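Local coordinates for tRNA(Phe) 7-((3-amino-3-carboxypropyl)-4-demethylwyosine(37)-N(4))-methyltransferase 1 (Pyrococcus horikoshii, PDB 2IT2), which probably methylates the N-4 position of a demethylwyosine intermediate at position 37 of tRNA(Phe), using S-adenosyl-L-methionine as methyl donor, at residues 52-66 / 95-109. Residues are numbered along the deposited sequence; the frame is centred on the assembly and turned at random.
Sequences SSCSGRISVMEMPHF and RSGQLWFLVRSPILH
Arg57 to Met63 and Gln98 to Arg104 run antiparallel as neighbouring strands, each hydrogen-bonded pair closed by two backbone bonds, such as Trp100 N to Met61 O at 2.8 Å. Past Gly56 and Pro106 the pairing resumes at Cys54 and Ile107.

The aromatic packing centres on the Trp100 indole. With CG anti to the backbone N (chi1 -177°), Phe66 sets CD1 3.5 Å above the indole centre, the planes 44° apart, and Met63, a selenomethionine, puts its CE over the five-membered ring, 3.7 Å from the centroid, a CH-pi contact. The indole NE1 donates in the ring plane to Gln98 OE1 (3.0 Å). A leucine for Trp100 would probably leave Gln98 OE1 without this donor and Phe66 CD1 and Met63 CE without the indole face they press on. Ile176 of the second subunit also packs on Trp100. On the opposite sheet face, Ile58 CG2 meets Phe101 CZ at 3.5 Å, and helix 167-194 covers Phe101.

Glu62 OE1 takes the backbone N of Arg95 (3.2 Å) on its syn lone pair and is hydrogen-bonded to His94 ND1. Arg57 lays its guanidinium across Arg104 CG, 3.2 Å off the plane, and its NH1 bonds weakly to water 2. Arg57 NH2 lies 4.4 Å from Arg104 NE, a repulsion that the Asp154 salt bridge to Arg104 NH2 would probably offset. The contact thus joins an aromatic core to charged ends, Arg104 answered by strand 153-159 and Glu62 by His94.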
loop_
_atom_site.group_PDB
_atom_site.type_symbol
_atom_site.label_atom_id
_atom_site.label_comp_id
_atom_site.label_asym_id
_atom_site.label_seq_id
_atom_site.Cartn_x
_atom_site.Cartn_y
_atom_site.Cartn_z
ATOM N N SER B 52 6.778 -15.978 -3.996
ATOM C CA SER B 52 5.381 -15.743 -4.392
ATOM C C SER B 52 5.057 -14.340 -4.943
ATOM O O SER B 52 5.301 -13.345 -4.269
ATOM C CB SER B 52 4.461 -16.046 -3.206
ATOM O OG SER B 52 4.841 -15.306 -2.063
ATOM N N SER B 53 4.491 -14.275 -6.157
ATOM C CA SER B 53 4.128 -13.004 -6.809
ATOM C C SER B 53 2.812 -13.099 -7.617
ATOM O O SER B 53 2.269 -14.189 -7.790
ATOM C CB SER B 53 5.264 -12.553 -7.735
ATOM O OG SER B 53 6.498 -12.469 -7.032
ATOM N N CYS B 54 2.311 -11.960 -8.107
ATOM C CA CYS B 54 1.066 -11.907 -8.897
ATOM C C CYS B 54 1.056 -10.710 -9.870
ATOM O O CYS B 54 1.718 -9.706 -9.615
ATOM C CB CYS B 54 -0.141 -11.853 -7.954
ATOM S SG CYS B 54 -0.111 -10.519 -6.740
ATOM N N SER B 55 0.299 -10.811 -10.972
ATOM C CA SER B 55 0.264 -9.758 -12.005
ATOM C C SER B 55 -0.875 -8.739 -12.018
ATOM O O SER B 55 -1.082 -8.062 -13.029
ATOM C CB SER B 55 0.327 -10.394 -13.400
ATOM O OG SER B 55 -0.851 -11.140 -13.675
ATOM N N GLY B 56 -1.599 -8.620 -10.911
ATOM C CA GLY B 56 -2.696 -7.665 -10.841
ATOM C C GLY B 56 -4.034 -8.370 -10.870
ATOM O O GLY B 56 -4.163 -9.422 -11.480
ATOM N N ARG B 57 -5.048 -7.802 -10.227
ATOM C CA ARG B 57 -6.333 -8.479 -10.239
ATOM C C ARG B 57 -7.560 -7.597 -10.116
ATOM O O ARG B 57 -7.536 -6.555 -9.462
ATOM C CB ARG B 57 -6.373 -9.519 -9.119
ATOM C CG ARG B 57 -6.466 -8.931 -7.725
ATOM C CD ARG B 57 -6.805 -10.017 -6.703
ATOM N NE ARG B 57 -7.101 -9.484 -5.374
ATOM C CZ ARG B 57 -6.226 -8.844 -4.606
ATOM N NH1 ARG B 57 -4.982 -8.646 -5.026
ATOM N NH2 ARG B 57 -6.595 -8.401 -3.411
ATOM N N ILE B 58 -8.628 -8.030 -10.775
ATOM C CA ILE B 58 -9.920 -7.356 -10.702
ATOM C C ILE B 58 -10.771 -8.410 -10.024
ATOM O O ILE B 58 -10.690 -9.596 -10.355
ATOM C CB ILE B 58 -10.502 -7.020 -12.099
ATOM C CG1 ILE B 58 -9.600 -5.997 -12.798
ATOM C CG2 ILE B 58 -11.936 -6.470 -11.955
ATOM C CD1 ILE B 58 -9.918 -5.778 -14.257
ATOM N N SER B 59 -11.572 -7.996 -9.058
ATOM C CA SER B 59 -12.376 -8.964 -8.351
ATOM C C SER B 59 -13.743 -8.447 -7.965
ATOM O O SER B 59 -13.945 -7.253 -7.802
ATOM C CB SER B 59 -11.651 -9.385 -7.072
ATOM O OG SER B 59 -10.276 -9.660 -7.296
ATOM N N VAL B 60 -14.686 -9.370 -7.853
ATOM C CA VAL B 60 -16.013 -9.050 -7.371
ATOM C C VAL B 60 -16.081 -10.013 -6.204
ATOM O O VAL B 60 -16.083 -11.232 -6.393
ATOM C CB VAL B 60 -17.121 -9.382 -8.369
ATOM C CG1 VAL B 60 -18.461 -9.301 -7.661
ATOM C CG2 VAL B 60 -17.091 -8.394 -9.526
HETATM N N MSE B 61 -16.098 -9.474 -4.995
HETATM C CA MSE B 61 -16.112 -10.323 -3.819
HETATM C C MSE B 61 -16.972 -9.782 -2.695
HETATM O O MSE B 61 -17.239 -8.583 -2.620
HETATM C CB MSE B 61 -14.673 -10.546 -3.336
HETATM C CG MSE B 61 -13.880 -9.279 -3.066
HETATM SE SE MSE B 61 -14.205 -8.537 -1.319
HETATM C CE MSE B 61 -12.722 -9.273 -0.339
ATOM N N GLU B 62 -17.437 -10.684 -1.841
ATOM C CA GLU B 62 -18.254 -10.283 -0.710
ATOM C C GLU B 62 -17.542 -10.566 0.601
ATOM O O GLU B 62 -16.909 -11.607 0.772
ATOM C CB GLU B 62 -19.619 -10.984 -0.726
ATOM C CG GLU B 62 -19.592 -12.488 -0.873
ATOM C CD GLU B 62 -20.990 -13.100 -0.820
ATOM O OE1 GLU B 62 -21.904 -12.589 -1.509
ATOM O OE2 GLU B 62 -21.174 -14.097 -0.091
HETATM N N MSE B 63 -17.637 -9.617 1.522
HETATM C CA MSE B 63 -17.004 -9.746 2.826
HETATM C C MSE B 63 -17.863 -9.034 3.863
HETATM O O MSE B 63 -18.624 -8.132 3.527
HETATM C CB MSE B 63 -15.592 -9.151 2.786
HETATM C CG MSE B 63 -15.513 -7.682 2.385
HETATM SE SE MSE B 63 -13.683 -7.091 2.151
HETATM C CE MSE B 63 -13.929 -5.853 0.697
ATOM N N PRO B 64 -17.752 -9.431 5.141
ATOM C CA PRO B 64 -18.544 -8.805 6.207
ATOM C C PRO B 64 -18.364 -7.295 6.286
ATOM O O PRO B 64 -19.338 -6.544 6.357
ATOM C CB PRO B 64 -18.054 -9.522 7.461
ATOM C CG PRO B 64 -16.632 -9.852 7.129
ATOM C CD PRO B 64 -16.745 -10.346 5.705
ATOM N N HIS B 65 -17.108 -6.862 6.277
ATOM C CA HIS B 65 -16.764 -5.448 6.332
ATOM C C HIS B 65 -15.526 -5.197 5.480
ATOM O O HIS B 65 -14.661 -6.061 5.357
ATOM C CB HIS B 65 -16.503 -5.018 7.775
ATOM C CG HIS B 65 -17.673 -5.238 8.686
ATOM N ND1 HIS B 65 -18.096 -6.488 9.060
ATOM C CD2 HIS B 65 -18.519 -4.355 9.269
ATOM C CE1 HIS B 65 -19.158 -6.376 9.842
ATOM N NE2 HIS B 65 -19.435 -5.094 9.982
ATOM N N PHE B 66 -15.448 -4.010 4.892
ATOM C CA PHE B 66 -14.320 -3.662 4.042
ATOM C C PHE B 66 -12.993 -3.840 4.771
ATOM O O PHE B 66 -12.870 -3.482 5.939
ATOM C CB PHE B 66 -14.456 -2.215 3.570
ATOM C CG PHE B 66 -13.372 -1.783 2.625
ATOM C CD1 PHE B 66 -13.341 -2.245 1.313
ATOM C CD2 PHE B 66 -12.369 -0.926 3.056
ATOM C CE1 PHE B 66 -12.320 -1.856 0.444
ATOM C CE2 PHE B 66 -11.352 -0.536 2.199
ATOM C CZ PHE B 66 -11.325 -1.000 0.893
ATOM N N ARG B 95 -24.972 -12.816 -2.298
ATOM C CA ARG B 95 -26.005 -13.191 -1.341
ATOM C C ARG B 95 -25.845 -12.608 0.060
ATOM O O ARG B 95 -26.838 -12.313 0.731
ATOM C CB ARG B 95 -26.077 -14.714 -1.258
ATOM C CG ARG B 95 -26.566 -15.336 -2.538
ATOM C CD ARG B 95 -28.056 -15.098 -2.724
ATOM N NE ARG B 95 -28.568 -15.805 -3.895
ATOM C CZ ARG B 95 -28.194 -15.558 -5.147
ATOM N NH1 ARG B 95 -27.295 -14.617 -5.407
ATOM N NH2 ARG B 95 -28.728 -16.248 -6.146
ATOM N N SER B 96 -24.605 -12.423 0.500
ATOM C CA SER B 96 -24.362 -11.918 1.847
ATOM C C SER B 96 -23.178 -10.975 1.999
ATOM O O SER B 96 -22.232 -11.016 1.215
ATOM C CB SER B 96 -24.166 -13.101 2.798
ATOM O OG SER B 96 -23.904 -12.664 4.120
ATOM N N GLY B 97 -23.240 -10.147 3.041
ATOM C CA GLY B 97 -22.177 -9.206 3.330
ATOM C C GLY B 97 -22.121 -8.073 2.336
ATOM O O GLY B 97 -23.059 -7.870 1.568
ATOM N N GLN B 98 -21.019 -7.334 2.362
ATOM C CA GLN B 98 -20.825 -6.221 1.440
ATOM C C GLN B 98 -20.249 -6.755 0.136
ATOM O O GLN B 98 -19.311 -7.560 0.144
ATOM C CB GLN B 98 -19.853 -5.186 2.025
ATOM C CG GLN B 98 -20.207 -4.714 3.426
ATOM C CD GLN B 98 -19.235 -3.688 3.968
ATOM O OE1 GLN B 98 -18.050 -3.692 3.627
ATOM N NE2 GLN B 98 -19.726 -2.814 4.839
ATOM N N LEU B 99 -20.826 -6.323 -0.982
ATOM C CA LEU B 99 -20.340 -6.739 -2.291
ATOM C C LEU B 99 -19.425 -5.623 -2.816
ATOM O O LEU B 99 -19.825 -4.465 -2.926
ATOM C CB LEU B 99 -21.516 -6.992 -3.245
ATOM C CG LEU B 99 -21.121 -7.457 -4.652
ATOM C CD1 LEU B 99 -20.424 -8.818 -4.580
ATOM C CD2 LEU B 99 -22.363 -7.525 -5.548
ATOM N N TRP B 100 -18.179 -5.974 -3.102
ATOM C CA TRP B 100 -17.199 -5.002 -3.579
ATOM C C TRP B 100 -16.592 -5.326 -4.935
ATOM O O TRP B 100 -16.413 -6.499 -5.289
ATOM C CB TRP B 100 -16.036 -4.878 -2.581
ATOM C CG TRP B 100 -16.383 -4.193 -1.288
ATOM C CD1 TRP B 100 -16.922 -4.768 -0.166
ATOM C CD2 TRP B 100 -16.269 -2.792 -1.008
ATOM N NE1 TRP B 100 -17.153 -3.807 0.791
ATOM C CE2 TRP B 100 -16.768 -2.588 0.303
ATOM C CE3 TRP B 100 -15.802 -1.692 -1.736
ATOM C CZ2 TRP B 100 -16.804 -1.321 0.900
ATOM C CZ3 TRP B 100 -15.836 -0.432 -1.142
ATOM C CH2 TRP B 100 -16.342 -0.259 0.165
ATOM N N PHE B 101 -16.297 -4.278 -5.693
ATOM C CA PHE B 101 -15.612 -4.437 -6.964
ATOM C C PHE B 101 -14.224 -3.895 -6.610
ATOM O O PHE B 101 -14.086 -2.731 -6.216
ATOM C CB PHE B 101 -16.277 -3.593 -8.061
ATOM C CG PHE B 101 -15.600 -3.706 -9.406
ATOM C CD1 PHE B 101 -14.454 -2.960 -9.684
ATOM C CD2 PHE B 101 -16.095 -4.569 -10.379
ATOM C CE1 PHE B 101 -13.808 -3.077 -10.907
ATOM C CE2 PHE B 101 -15.454 -4.697 -11.610
ATOM C CZ PHE B 101 -14.312 -3.949 -11.877
ATOM N N LEU B 102 -13.200 -4.733 -6.727
ATOM C CA LEU B 102 -11.847 -4.327 -6.362
ATOM C C LEU B 102 -10.842 -4.442 -7.502
ATOM O O LEU B 102 -10.936 -5.337 -8.349
ATOM C CB LEU B 102 -11.323 -5.190 -5.195
ATOM C CG LEU B 102 -12.214 -5.363 -3.955
ATOM C CD1 LEU B 102 -11.590 -6.370 -2.993
ATOM C CD2 LEU B 102 -12.415 -4.023 -3.272
ATOM N N VAL B 103 -9.900 -3.508 -7.519
ATOM C CA VAL B 103 -8.794 -3.545 -8.468
ATOM C C VAL B 103 -7.535 -3.440 -7.604
ATOM O O VAL B 103 -7.421 -2.527 -6.778
ATOM C CB VAL B 103 -8.815 -2.381 -9.472
ATOM C CG1 VAL B 103 -7.571 -2.445 -10.349
ATOM C CG2 VAL B 103 -10.037 -2.480 -10.345
ATOM N N ARG B 104 -6.609 -4.380 -7.782
ATOM C CA ARG B 104 -5.362 -4.400 -7.015
ATOM C C ARG B 104 -4.138 -4.535 -7.908
ATOM O O ARG B 104 -4.150 -5.262 -8.901
ATOM C CB ARG B 104 -5.370 -5.548 -6.001
ATOM C CG ARG B 104 -6.408 -5.383 -4.911
ATOM C CD ARG B 104 -6.058 -4.221 -3.996
ATOM N NE ARG B 104 -6.993 -4.093 -2.880
ATOM C CZ ARG B 104 -8.140 -3.425 -2.935
ATOM N NH1 ARG B 104 -8.496 -2.817 -4.056
ATOM N NH2 ARG B 104 -8.933 -3.372 -1.869
ATOM N N SER B 105 -3.077 -3.837 -7.516
ATOM C CA SER B 105 -1.808 -3.828 -8.247
ATOM C C SER B 105 -1.055 -5.144 -8.181
ATOM O O SER B 105 -1.261 -5.941 -7.262
ATOM C CB SER B 105 -0.902 -2.726 -7.681
ATOM O OG SER B 105 0.466 -2.975 -7.997
ATOM N N PRO B 106 -0.188 -5.400 -9.176
ATOM C CA PRO B 106 0.582 -6.642 -9.140
ATOM C C PRO B 106 1.515 -6.476 -7.930
ATOM O O PRO B 106 1.812 -5.344 -7.513
ATOM C CB PRO B 106 1.373 -6.614 -10.459
ATOM C CG PRO B 106 0.542 -5.792 -11.365
ATOM C CD PRO B 106 -0.004 -4.698 -10.459
ATOM N N ILE B 107 1.957 -7.597 -7.371
ATOM C CA ILE B 107 2.881 -7.580 -6.245
ATOM C C ILE B 107 3.971 -8.612 -6.512
ATOM O O ILE B 107 3.685 -9.786 -6.745
ATOM C CB ILE B 107 2.197 -7.956 -4.915
ATOM C CG1 ILE B 107 1.072 -6.971 -4.593
ATOM C CG2 ILE B 107 3.243 -7.981 -3.799
ATOM C CD1 ILE B 107 0.335 -7.284 -3.310
ATOM N N LEU B 108 5.223 -8.169 -6.492
ATOM C CA LEU B 108 6.335 -9.083 -6.716
ATOM C C LEU B 108 7.202 -9.075 -5.455
ATOM O O LEU B 108 7.442 -8.016 -4.854
ATOM C CB LEU B 108 7.171 -8.638 -7.934
ATOM C CG LEU B 108 6.464 -8.254 -9.247
ATOM C CD1 LEU B 108 7.482 -7.713 -10.238
ATOM C CD2 LEU B 108 5.726 -9.458 -9.835
ATOM N N HIS B 109 7.627 -10.256 -5.024
ATOM C CA HIS B 109 8.497 -10.365 -3.865
ATOM C C HIS B 109 9.819 -10.887 -4.400
ATOM O O HIS B 109 9.859 -11.922 -5.077
ATOM C CB HIS B 109 7.889 -11.304 -2.822
ATOM C CG HIS B 109 6.766 -10.682 -2.054
ATOM N ND1 HIS B 109 5.986 -11.394 -1.162
ATOM C CD2 HIS B 109 6.311 -9.410 -2.015
ATOM C CE1 HIS B 109 5.104 -10.582 -0.612
ATOM N NE2 HIS B 109 5.277 -9.372 -1.109
HETATM O O HOH W 1 2.928 -11.363 -4.503
HETATM O O HOH W 2 -2.824 -8.272 -7.101
#